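Local coordinates for Ctr9 protein (Myceliophthora thermophila, PDB 6AF0) that probably binds the RNA polymerase II complex, as a long, largely helical scaffold built on tetratricopeptide repeats, at residues K245-L256 with L268-A276; A739-L749 with I762-D772. One frame throughout, in Å; residues are numbered along the deposited sequence.

In the fold
Both contacts join two consecutive antiparallel helices of the helical superhelix, helices 245-258 and 263-279 in contact 1, helices 739-752 and 756-770 in contact 2. They lie on opposite sides of the chain's centre, their own centres about 76 Å apart, and do not touch. The crossing is nearly the same, at 150° and 149°, but the chemistry differs. Contact 1 is only partly buried: large aromatic rings, lysine chains and carboxylates mix along its seam. Contact 2 is buried, and alanines meet aliphatic branches and one phenyl ring, with one tyrosine-aspartate bond where helix 756-770 gives way to the next helix. Other protein chains of the assembly reach both.

Contact 1: K245-L256 with L268-A276; sequences KDDAKIAWERCL and LLGLYYLDA
Leu268 packs its CB over the face of Trp252 where helices 245-258 and 263-279 form an antiparallel helical hairpin, of the kind that stacks into the superhelix of this tetratricopeptide-repeat protein; their segments cross at 150°. That CB sits over the centre of the six-membered ring, 3.4 Å from its centroid, a CH-pi contact made face-on. On the opposite indole face, toward the rim, lies the carbonyl oxygen of Ala248, one turn earlier. The second aromatic contact runs the other way across the seam: Lys249 CB stands over the Tyr272 ring, 3.8 Å from its centroid, and Lys249 CD follows on toward CE2. With CG anti to the backbone N (chi1 180°), the lysine chain runs out over the tyrosine and bends at its end. There Lys249 NZ donates to Tyr273 OH at 3.2 Å and forms a salt bridge with Glu253 OE2 on its own helix, so the ammonium links both helices. Leu269 sets both methyls against Glu253 CG, its CD2 also 3.6 Å from Leu256 CD1. Farther out, Tyr298 of helix 285-305 touches Leu269, and the indole NE1 makes a weak hydrogen bond to the Ile233 carbonyl, tying the ring to the preceding helix. At the hydroxyl end of Tyr272, OH donates to Asp246 OD1 in a bond modelled very short, its length doubtful; OD1 lies in the ring plane at its edge, the carboxylate turned 68° from the ring.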
loop_
_atom_site.group_PDB
_atom_site.type_symbol
_atom_site.label_atom_id
_atom_site.label_comp_id
_atom_site.label_asym_id
_atom_site.label_seq_id
_atom_site.Cartn_x
_atom_site.Cartn_y
_atom_site.Cartn_z
ATOM N N LYS A 245 21.726 -7.966 -27.155
ATOM C CA LYS A 245 21.741 -9.392 -26.822
ATOM C C LYS A 245 21.618 -10.304 -28.041
ATOM O O LYS A 245 22.050 -11.470 -28.012
ATOM C CB LYS A 245 20.639 -9.722 -25.815
ATOM C CG LYS A 245 20.509 -8.645 -24.753
ATOM C CD LYS A 245 20.600 -9.212 -23.353
ATOM C CE LYS A 245 19.303 -9.068 -22.573
ATOM N NZ LYS A 245 19.414 -8.108 -21.443
ATOM N N ASP A 246 21.019 -9.791 -29.105
ATOM C CA ASP A 246 20.888 -10.569 -30.331
ATOM C C ASP A 246 22.213 -10.685 -31.109
ATOM O O ASP A 246 22.519 -11.716 -31.713
ATOM C CB ASP A 246 19.806 -9.949 -31.203
ATOM C CG ASP A 246 18.412 -10.027 -30.567
ATOM O OD1 ASP A 246 18.148 -10.981 -29.781
ATOM O OD2 ASP A 246 17.579 -9.133 -30.868
ATOM N N ASP A 247 23.008 -9.627 -31.069
ATOM C CA ASP A 247 24.351 -9.663 -31.620
ATOM C C ASP A 247 25.290 -10.508 -30.751
ATOM O O ASP A 247 26.177 -11.193 -31.253
ATOM C CB ASP A 247 24.864 -8.241 -31.763
ATOM C CG ASP A 247 24.029 -7.439 -32.738
ATOM O OD1 ASP A 247 23.770 -7.943 -33.853
ATOM O OD2 ASP A 247 23.597 -6.320 -32.389
ATOM N N ALA A 248 25.097 -10.460 -29.441
ATOM C CA ALA A 248 25.774 -11.412 -28.551
ATOM C C ALA A 248 25.499 -12.854 -28.950
ATOM O O ALA A 248 26.376 -13.708 -28.883
ATOM C CB ALA A 248 25.334 -11.191 -27.115
ATOM N N LYS A 249 24.253 -13.113 -29.320
ATOM C CA LYS A 249 23.822 -14.425 -29.812
ATOM C C LYS A 249 24.623 -14.845 -31.042
ATOM O O LYS A 249 25.139 -15.973 -31.134
ATOM C CB LYS A 249 22.336 -14.359 -30.156
ATOM C CG LYS A 249 21.719 -15.636 -30.684
ATOM C CD LYS A 249 20.462 -15.294 -31.462
ATOM C CE LYS A 249 19.643 -16.538 -31.742
ATOM N NZ LYS A 249 20.429 -17.634 -32.382
ATOM N N ILE A 250 24.720 -13.913 -31.979
ATOM C CA ILE A 250 25.497 -14.139 -33.195
ATOM C C ILE A 250 26.918 -14.554 -32.832
ATOM O O ILE A 250 27.385 -15.576 -33.263
ATOM C CB ILE A 250 25.575 -12.885 -34.096
ATOM C CG1 ILE A 250 24.194 -12.311 -34.427
ATOM C CG2 ILE A 250 26.322 -13.204 -35.371
ATOM C CD1 ILE A 250 23.224 -13.316 -34.991
ATOM N N ALA A 251 27.573 -13.762 -32.010
ATOM C CA ALA A 251 28.964 -14.020 -31.570
ATOM C C ALA A 251 29.154 -15.405 -30.954
ATOM O O ALA A 251 29.998 -16.183 -31.366
ATOM C CB ALA A 251 29.424 -12.947 -30.571
ATOM N N TRP A 252 28.347 -15.716 -29.959
ATOM C CA TRP A 252 28.442 -16.991 -29.310
ATOM C C TRP A 252 28.056 -18.169 -30.205
ATOM O O TRP A 252 28.505 -19.284 -30.015
ATOM C CB TRP A 252 27.580 -16.961 -28.085
ATOM C CG TRP A 252 28.013 -15.935 -27.085
ATOM C CD1 TRP A 252 29.275 -15.438 -26.898
ATOM C CD2 TRP A 252 27.196 -15.329 -26.090
ATOM N NE1 TRP A 252 29.286 -14.552 -25.856
ATOM C CE2 TRP A 252 28.019 -14.464 -25.343
ATOM C CE3 TRP A 252 25.847 -15.424 -25.761
ATOM C CZ2 TRP A 252 27.532 -13.692 -24.310
ATOM C CZ3 TRP A 252 25.364 -14.662 -24.717
ATOM C CH2 TRP A 252 26.196 -13.804 -24.015
ATOM N N GLU A 253 27.218 -17.946 -31.189
ATOM C CA GLU A 253 26.969 -19.013 -32.143
ATOM C C GLU A 253 28.211 -19.232 -33.012
ATOM O O GLU A 253 28.537 -20.372 -33.382
ATOM C CB GLU A 253 25.745 -18.701 -33.004
ATOM C CG GLU A 253 24.448 -19.079 -32.342
ATOM C CD GLU A 253 23.251 -18.606 -33.115
ATOM O OE1 GLU A 253 23.317 -17.557 -33.810
ATOM O OE2 GLU A 253 22.217 -19.289 -32.993
ATOM N N ARG A 254 28.884 -18.135 -33.345
ATOM C CA ARG A 254 30.101 -18.202 -34.111
ATOM C C ARG A 254 31.146 -18.922 -33.276
ATOM O O ARG A 254 31.878 -19.766 -33.789
ATOM C CB ARG A 254 30.569 -16.807 -34.465
ATOM C CG ARG A 254 31.975 -16.762 -35.045
ATOM C CD ARG A 254 32.074 -17.480 -36.380
ATOM N NE ARG A 254 33.310 -17.128 -37.084
ATOM C CZ ARG A 254 34.074 -17.986 -37.752
ATOM N NH1 ARG A 254 33.749 -19.273 -37.825
ATOM N NH2 ARG A 254 35.162 -17.554 -38.358
ATOM N N CYS A 255 31.198 -18.604 -31.979
ATOM C CA CYS A 255 32.059 -19.332 -31.050
ATOM C C CYS A 255 31.812 -20.818 -31.125
ATOM O O CYS A 255 32.729 -21.596 -31.089
ATOM C CB CYS A 255 31.830 -18.903 -29.612
ATOM S SG CYS A 255 32.410 -17.257 -29.196
ATOM N N LEU A 256 30.558 -21.216 -31.198
ATOM C CA LEU A 256 30.233 -22.627 -31.172
ATOM C C LEU A 256 30.509 -23.262 -32.512
ATOM O O LEU A 256 30.879 -24.416 -32.583
ATOM C CB LEU A 256 28.784 -22.836 -30.717
ATOM C CG LEU A 256 28.553 -22.683 -29.214
ATOM C CD1 LEU A 256 27.091 -22.889 -28.885
ATOM C CD2 LEU A 256 29.397 -23.666 -28.416
ATOM N N LEU A 268 26.505 -19.327 -22.250
ATOM C CA LEU A 268 26.167 -17.971 -22.594
ATOM C C LEU A 268 24.984 -17.930 -23.565
ATOM O O LEU A 268 24.107 -17.084 -23.433
ATOM C CB LEU A 268 27.396 -17.276 -23.172
ATOM C CG LEU A 268 28.549 -17.079 -22.198
ATOM C CD1 LEU A 268 29.776 -16.490 -22.886
ATOM C CD2 LEU A 268 28.092 -16.168 -21.087
ATOM N N LEU A 269 24.954 -18.871 -24.506
ATOM C CA LEU A 269 23.860 -18.996 -25.461
ATOM C C LEU A 269 22.582 -19.436 -24.775
ATOM O O LEU A 269 21.533 -18.835 -24.998
ATOM C CB LEU A 269 24.220 -19.977 -26.563
ATOM C CG LEU A 269 23.448 -19.900 -27.882
ATOM C CD1 LEU A 269 23.403 -18.507 -28.477
ATOM C CD2 LEU A 269 24.158 -20.833 -28.838
ATOM N N GLY A 270 22.663 -20.455 -23.924
ATOM C CA GLY A 270 21.546 -20.787 -23.024
ATOM C C GLY A 270 21.040 -19.591 -22.208
ATOM O O GLY A 270 19.849 -19.466 -21.927
ATOM N N LEU A 271 21.935 -18.687 -21.835
ATOM C CA LEU A 271 21.498 -17.533 -21.063
ATOM C C LEU A 271 20.790 -16.544 -21.953
ATOM O O LEU A 271 19.923 -15.782 -21.500
ATOM C CB LEU A 271 22.660 -16.868 -20.318
ATOM C CG LEU A 271 23.330 -17.751 -19.274
ATOM C CD1 LEU A 271 24.481 -16.958 -18.706
ATOM C CD2 LEU A 271 22.384 -18.221 -18.174
ATOM N N TYR A 272 21.181 -16.537 -23.222
ATOM C CA TYR A 272 20.539 -15.666 -24.204
ATOM C C TYR A 272 19.090 -16.111 -24.363
ATOM O O TYR A 272 18.151 -15.303 -24.291
ATOM C CB TYR A 272 21.259 -15.707 -25.546
ATOM C CG TYR A 272 20.407 -15.087 -26.626
ATOM C CD1 TYR A 272 20.436 -13.729 -26.852
ATOM C CD2 TYR A 272 19.542 -15.854 -27.395
ATOM C CE1 TYR A 272 19.646 -13.156 -27.819
ATOM C CE2 TYR A 272 18.739 -15.272 -28.352
ATOM C CZ TYR A 272 18.789 -13.923 -28.536
ATOM O OH TYR A 272 18.015 -13.320 -29.489
ATOM N N TYR A 273 18.928 -17.409 -24.560
ATOM C CA TYR A 273 17.612 -17.977 -24.760
ATOM C C TYR A 273 16.791 -17.853 -23.505
ATOM O O TYR A 273 15.606 -17.648 -23.608
ATOM C CB TYR A 273 17.696 -19.445 -25.212
ATOM C CG TYR A 273 18.067 -19.585 -26.657
ATOM C CD1 TYR A 273 17.169 -19.259 -27.665
ATOM C CD2 TYR A 273 19.324 -20.018 -27.016
ATOM C CE1 TYR A 273 17.528 -19.378 -28.990
ATOM C CE2 TYR A 273 19.693 -20.126 -28.332
ATOM C CZ TYR A 273 18.793 -19.811 -29.316
ATOM O OH TYR A 273 19.163 -19.939 -30.629
ATOM N N LEU A 274 17.411 -17.991 -22.334
ATOM C CA LEU A 274 16.706 -17.815 -21.056
ATOM C C LEU A 274 16.126 -16.391 -20.959
ATOM O O LEU A 274 14.941 -16.205 -20.741
ATOM C CB LEU A 274 17.645 -18.091 -19.876
ATOM C CG LEU A 274 17.067 -18.145 -18.441
ATOM C CD1 LEU A 274 15.927 -19.134 -18.307
ATOM C CD2 LEU A 274 18.135 -18.507 -17.410
ATOM N N ASP A 275 16.967 -15.392 -21.157
ATOM C CA ASP A 275 16.530 -14.008 -21.173
ATOM C C ASP A 275 15.336 -13.826 -22.154
ATOM O O ASP A 275 14.292 -13.236 -21.787
ATOM C CB ASP A 275 17.730 -13.153 -21.551
ATOM C CG ASP A 275 17.420 -11.692 -21.635
ATOM O OD1 ASP A 275 17.223 -11.011 -20.589
ATOM O OD2 ASP A 275 17.435 -11.210 -22.787
ATOM N N ALA A 276 15.503 -14.361 -23.376
ATOM C CA ALA A 276 14.459 -14.356 -24.425
ATOM C C ALA A 276 13.147 -15.006 -23.964
ATOM O O ALA A 276 12.072 -14.529 -24.298
ATOM C CB ALA A 276 14.965 -15.060 -25.677
#

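Contact 2: A739-L749 with I762-D772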
loop_
_atom_site.group_PDB
_atom_site.type_symbol
_atom_site.label_atom_id
_atom_site.label_comp_id
_atom_site.label_asym_id
_atom_site.label_seq_id
_atom_site.Cartn_x
_atom_site.Cartn_y
_atom_site.Cartn_z
ATOM N N ALA A 739 -22.034 16.682 16.227
ATOM C CA ALA A 739 -22.636 17.966 15.912
ATOM C C ALA A 739 -23.661 18.405 16.967
ATOM O O ALA A 739 -23.825 19.600 17.230
ATOM C CB ALA A 739 -23.281 17.872 14.553
ATOM N N TYR A 740 -24.324 17.430 17.588
ATOM C CA TYR A 740 -25.393 17.702 18.554
ATOM C C TYR A 740 -24.858 18.314 19.830
ATOM O O TYR A 740 -25.480 19.201 20.415
ATOM C CB TYR A 740 -26.218 16.427 18.862
ATOM C CG TYR A 740 -27.097 16.020 17.688
ATOM C CD1 TYR A 740 -28.426 16.414 17.606
ATOM C CD2 TYR A 740 -26.569 15.311 16.627
ATOM C CE1 TYR A 740 -29.190 16.101 16.497
ATOM C CE2 TYR A 740 -27.333 14.975 15.531
ATOM C CZ TYR A 740 -28.634 15.383 15.463
ATOM O OH TYR A 740 -29.379 15.038 14.365
ATOM N N ALA A 741 -23.693 17.838 20.248
ATOM C CA ALA A 741 -23.027 18.363 21.442
ATOM C C ALA A 741 -22.534 19.792 21.229
ATOM O O ALA A 741 -22.694 20.640 22.092
ATOM C CB ALA A 741 -21.863 17.460 21.819
ATOM N N ALA A 742 -21.925 20.020 20.072
ATOM C CA ALA A 742 -21.469 21.331 19.663
ATOM C C ALA A 742 -22.635 22.307 19.557
ATOM O O ALA A 742 -22.568 23.424 20.065
ATOM C CB ALA A 742 -20.741 21.230 18.334
ATOM N N GLN A 743 -23.713 21.874 18.914
ATOM C CA GLN A 743 -24.900 22.714 18.790
ATOM C C GLN A 743 -25.508 23.036 20.150
ATOM O O GLN A 743 -26.020 24.118 20.351
ATOM C CB GLN A 743 -25.949 22.048 17.923
ATOM C CG GLN A 743 -26.876 23.024 17.232
ATOM C CD GLN A 743 -28.259 22.456 16.996
ATOM O OE1 GLN A 743 -28.592 21.398 17.515
ATOM N NE2 GLN A 743 -29.072 23.149 16.204
ATOM N N GLY A 744 -25.443 22.098 21.082
ATOM C CA GLY A 744 -25.908 22.339 22.447
ATOM C C GLY A 744 -25.054 23.345 23.198
ATOM O O GLY A 744 -25.533 24.042 24.104
ATOM N N ILE A 745 -23.776 23.402 22.833
ATOM C CA ILE A 745 -22.865 24.414 23.361
ATOM C C ILE A 745 -23.190 25.780 22.745
ATOM O O ILE A 745 -23.067 26.799 23.415
ATOM C CB ILE A 745 -21.379 24.055 23.127
ATOM C CG1 ILE A 745 -21.017 22.748 23.823
ATOM C CG2 ILE A 745 -20.466 25.129 23.692
ATOM C CD1 ILE A 745 -19.685 22.179 23.387
ATOM N N ALA A 746 -23.619 25.810 21.485
ATOM C CA ALA A 746 -24.044 27.074 20.865
ATOM C C ALA A 746 -25.312 27.643 21.532
ATOM O O ALA A 746 -25.470 28.863 21.677
ATOM C CB ALA A 746 -24.260 26.894 19.373
ATOM N N ILE A 747 -26.212 26.748 21.924
ATOM C CA ILE A 747 -27.430 27.131 22.624
ATOM C C ILE A 747 -27.036 27.628 23.995
ATOM O O ILE A 747 -27.578 28.612 24.488
ATOM C CB ILE A 747 -28.434 25.961 22.764
ATOM C CG1 ILE A 747 -28.954 25.546 21.383
ATOM C CG2 ILE A 747 -29.607 26.353 23.668
ATOM C CD1 ILE A 747 -29.907 24.373 21.402
ATOM N N ALA A 748 -26.097 26.934 24.621
ATOM C CA ALA A 748 -25.594 27.394 25.896
ATOM C C ALA A 748 -25.016 28.789 25.682
ATOM O O ALA A 748 -25.228 29.714 26.473
ATOM C CB ALA A 748 -24.521 26.459 26.406
ATOM N N LEU A 749 -24.302 28.941 24.582
ATOM C CA LEU A 749 -23.670 30.205 24.298
ATOM C C LEU A 749 -24.732 31.279 24.307
ATOM O O LEU A 749 -24.702 32.186 25.139
ATOM C CB LEU A 749 -22.965 30.164 22.938
ATOM C CG LEU A 749 -21.463 30.365 22.978
ATOM C CD1 LEU A 749 -20.837 29.391 23.961
ATOM C CD2 LEU A 749 -20.922 30.157 21.575
ATOM N N ILE A 762 -20.783 27.814 15.017
ATOM C CA ILE A 762 -21.154 26.441 15.353
ATOM C C ILE A 762 -22.356 26.054 14.520
ATOM O O ILE A 762 -22.311 25.085 13.762
ATOM C CB ILE A 762 -21.504 26.273 16.849
ATOM C CG1 ILE A 762 -20.247 26.351 17.732
ATOM C CG2 ILE A 762 -22.182 24.935 17.081
ATOM C CD1 ILE A 762 -20.059 27.661 18.461
ATOM N N PHE A 763 -23.408 26.858 14.642
ATOM C CA PHE A 763 -24.627 26.663 13.877
ATOM C C PHE A 763 -24.409 26.475 12.376
ATOM O O PHE A 763 -25.112 25.682 11.785
ATOM C CB PHE A 763 -25.641 27.794 14.113
ATOM C CG PHE A 763 -26.401 27.658 15.401
ATOM C CD1 PHE A 763 -27.012 26.467 15.729
ATOM C CD2 PHE A 763 -26.509 28.727 16.287
ATOM C CE1 PHE A 763 -27.700 26.335 16.923
ATOM C CE2 PHE A 763 -27.192 28.597 17.484
ATOM C CZ PHE A 763 -27.787 27.395 17.803
ATOM N N ILE A 764 -23.464 27.179 11.754
ATOM C CA ILE A 764 -23.358 27.133 10.277
ATOM C C ILE A 764 -22.846 25.803 9.790
ATOM O O ILE A 764 -23.278 25.307 8.729
ATOM C CB ILE A 764 -22.406 28.181 9.662
ATOM C CG1 ILE A 764 -22.744 29.592 10.130
ATOM C CG2 ILE A 764 -22.483 28.138 8.130
ATOM C CD1 ILE A 764 -21.505 30.401 10.442
ATOM N N LYS A 765 -21.883 25.265 10.526
ATOM C CA LYS A 765 -21.264 24.027 10.113
ATOM C C LYS A 765 -21.908 22.797 10.735
ATOM O O LYS A 765 -21.782 21.708 10.193
ATOM C CB LYS A 765 -19.745 24.071 10.296
ATOM C CG LYS A 765 -19.029 24.783 9.140
ATOM C CD LYS A 765 -19.641 24.449 7.771
ATOM C CE LYS A 765 -18.695 24.657 6.594
ATOM N NZ LYS A 765 -17.522 23.734 6.576
ATOM N N VAL A 766 -22.629 22.962 11.836
ATOM C CA VAL A 766 -23.591 21.929 12.231
ATOM C C VAL A 766 -24.735 21.848 11.210
ATOM O O VAL A 766 -25.151 20.753 10.861
ATOM C CB VAL A 766 -24.135 22.081 13.672
ATOM C CG1 VAL A 766 -24.810 23.397 13.872
ATOM C CG2 VAL A 766 -25.158 21.010 13.986
ATOM N N ARG A 767 -25.215 22.993 10.722
ATOM C CA ARG A 767 -26.276 23.041 9.683
ATOM C C ARG A 767 -25.986 22.220 8.423
ATOM O O ARG A 767 -26.900 21.653 7.835
ATOM C CB ARG A 767 -26.610 24.491 9.271
ATOM C CG ARG A 767 -26.838 24.722 7.777
ATOM C CD ARG A 767 -27.251 26.152 7.512
ATOM N NE ARG A 767 -27.243 26.499 6.096
ATOM C CZ ARG A 767 -27.493 27.719 5.619
ATOM N NH1 ARG A 767 -27.764 28.731 6.444
ATOM N NH2 ARG A 767 -27.473 27.932 4.308
ATOM N N GLU A 768 -24.736 22.183 7.984
ATOM C CA GLU A 768 -24.401 21.392 6.803
ATOM C C GLU A 768 -24.298 19.897 7.120
ATOM O O GLU A 768 -24.371 19.073 6.201
ATOM C CB GLU A 768 -23.122 21.887 6.123
ATOM C CG GLU A 768 -21.854 21.731 6.942
ATOM C CD GLU A 768 -20.597 21.871 6.098
ATOM O OE1 GLU A 768 -19.546 21.322 6.498
ATOM O OE2 GLU A 768 -20.654 22.535 5.037
ATOM N N THR A 769 -24.133 19.553 8.405
ATOM C CA THR A 769 -24.074 18.135 8.836
ATOM C C THR A 769 -25.363 17.535 9.427
ATOM O O THR A 769 -25.451 16.317 9.520
ATOM C CB THR A 769 -22.896 17.842 9.813
ATOM O OG1 THR A 769 -22.773 16.430 10.008
ATOM C CG2 THR A 769 -23.085 18.492 11.173
ATOM N N ILE A 770 -26.348 18.349 9.809
ATOM C CA ILE A 770 -27.522 17.817 10.514
ATOM C C ILE A 770 -28.797 17.788 9.679
ATOM O O ILE A 770 -29.382 16.713 9.513
ATOM C CB ILE A 770 -27.757 18.524 11.860
ATOM C CG1 ILE A 770 -26.613 18.215 12.819
ATOM C CG2 ILE A 770 -29.050 18.070 12.515
ATOM C CD1 ILE A 770 -26.241 16.748 12.918
ATOM N N GLN A 771 -29.231 18.943 9.169
ATOM C CA GLN A 771 -30.439 19.033 8.297
ATOM C C GLN A 771 -31.802 18.844 8.995
ATOM O O GLN A 771 -32.829 18.775 8.329
ATOM C CB GLN A 771 -30.379 18.025 7.135
ATOM C CG GLN A 771 -29.059 17.983 6.404
ATOM C CD GLN A 771 -28.683 19.341 5.885
ATOM O OE1 GLN A 771 -29.524 20.038 5.316
ATOM N NE2 GLN A 771 -27.427 19.738 6.090
ATOM N N ASP A 772 -31.821 18.754 10.319
ATOM C CA ASP A 772 -33.072 18.612 11.059
ATOM C C ASP A 772 -33.749 19.956 11.034
ATOM O O ASP A 772 -33.090 20.968 10.832
ATOM C CB ASP A 772 -32.819 18.167 12.504
ATOM C CG ASP A 772 -32.356 16.714 12.597
ATOM O OD1 ASP A 772 -32.430 15.984 11.577
ATOM O OD2 ASP A 772 -31.917 16.296 13.691
#
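Phe763 turns one ring face to Ala746, whose CB lies over it, offset toward the rim, 4.0 Å from the centroid. Phe763 CG is beside its backbone N, anti to the carbonyl carbon (chi1 -79°), which swings the ring across to the other helix of this antiparallel hairpin. Gln743, with CG anti to its own N, reaches past the same ring: its CG is 3.4 Å from Phe763 CE1, and its NE2 lies at the ring edge with the amide plane 85° from the phenyl. Next along, the CG2 branch of Ile762 is directed at helix 739-752 and rests 3.7 Å from Ala746 CB. At the other end Ala739 CB is met by three branches, Val766 CG2, Thr769 CG2 and Ile770 CD1. The Thr769 methyl faces the alanine, while its hydroxyl bonds to the backbone of another protein's chain. Ile770 CD1 also lies against Tyr740 CE2. Beyond it, Tyr740 OH donates to Asp772 OD2 at 2.9 Å, arriving 39° above the carboxylate plane; His774 adds a weak bond to that oxygen. The seam is thus held mainly by apolar contact, with a polar bond confined to the turn into helix 773-785.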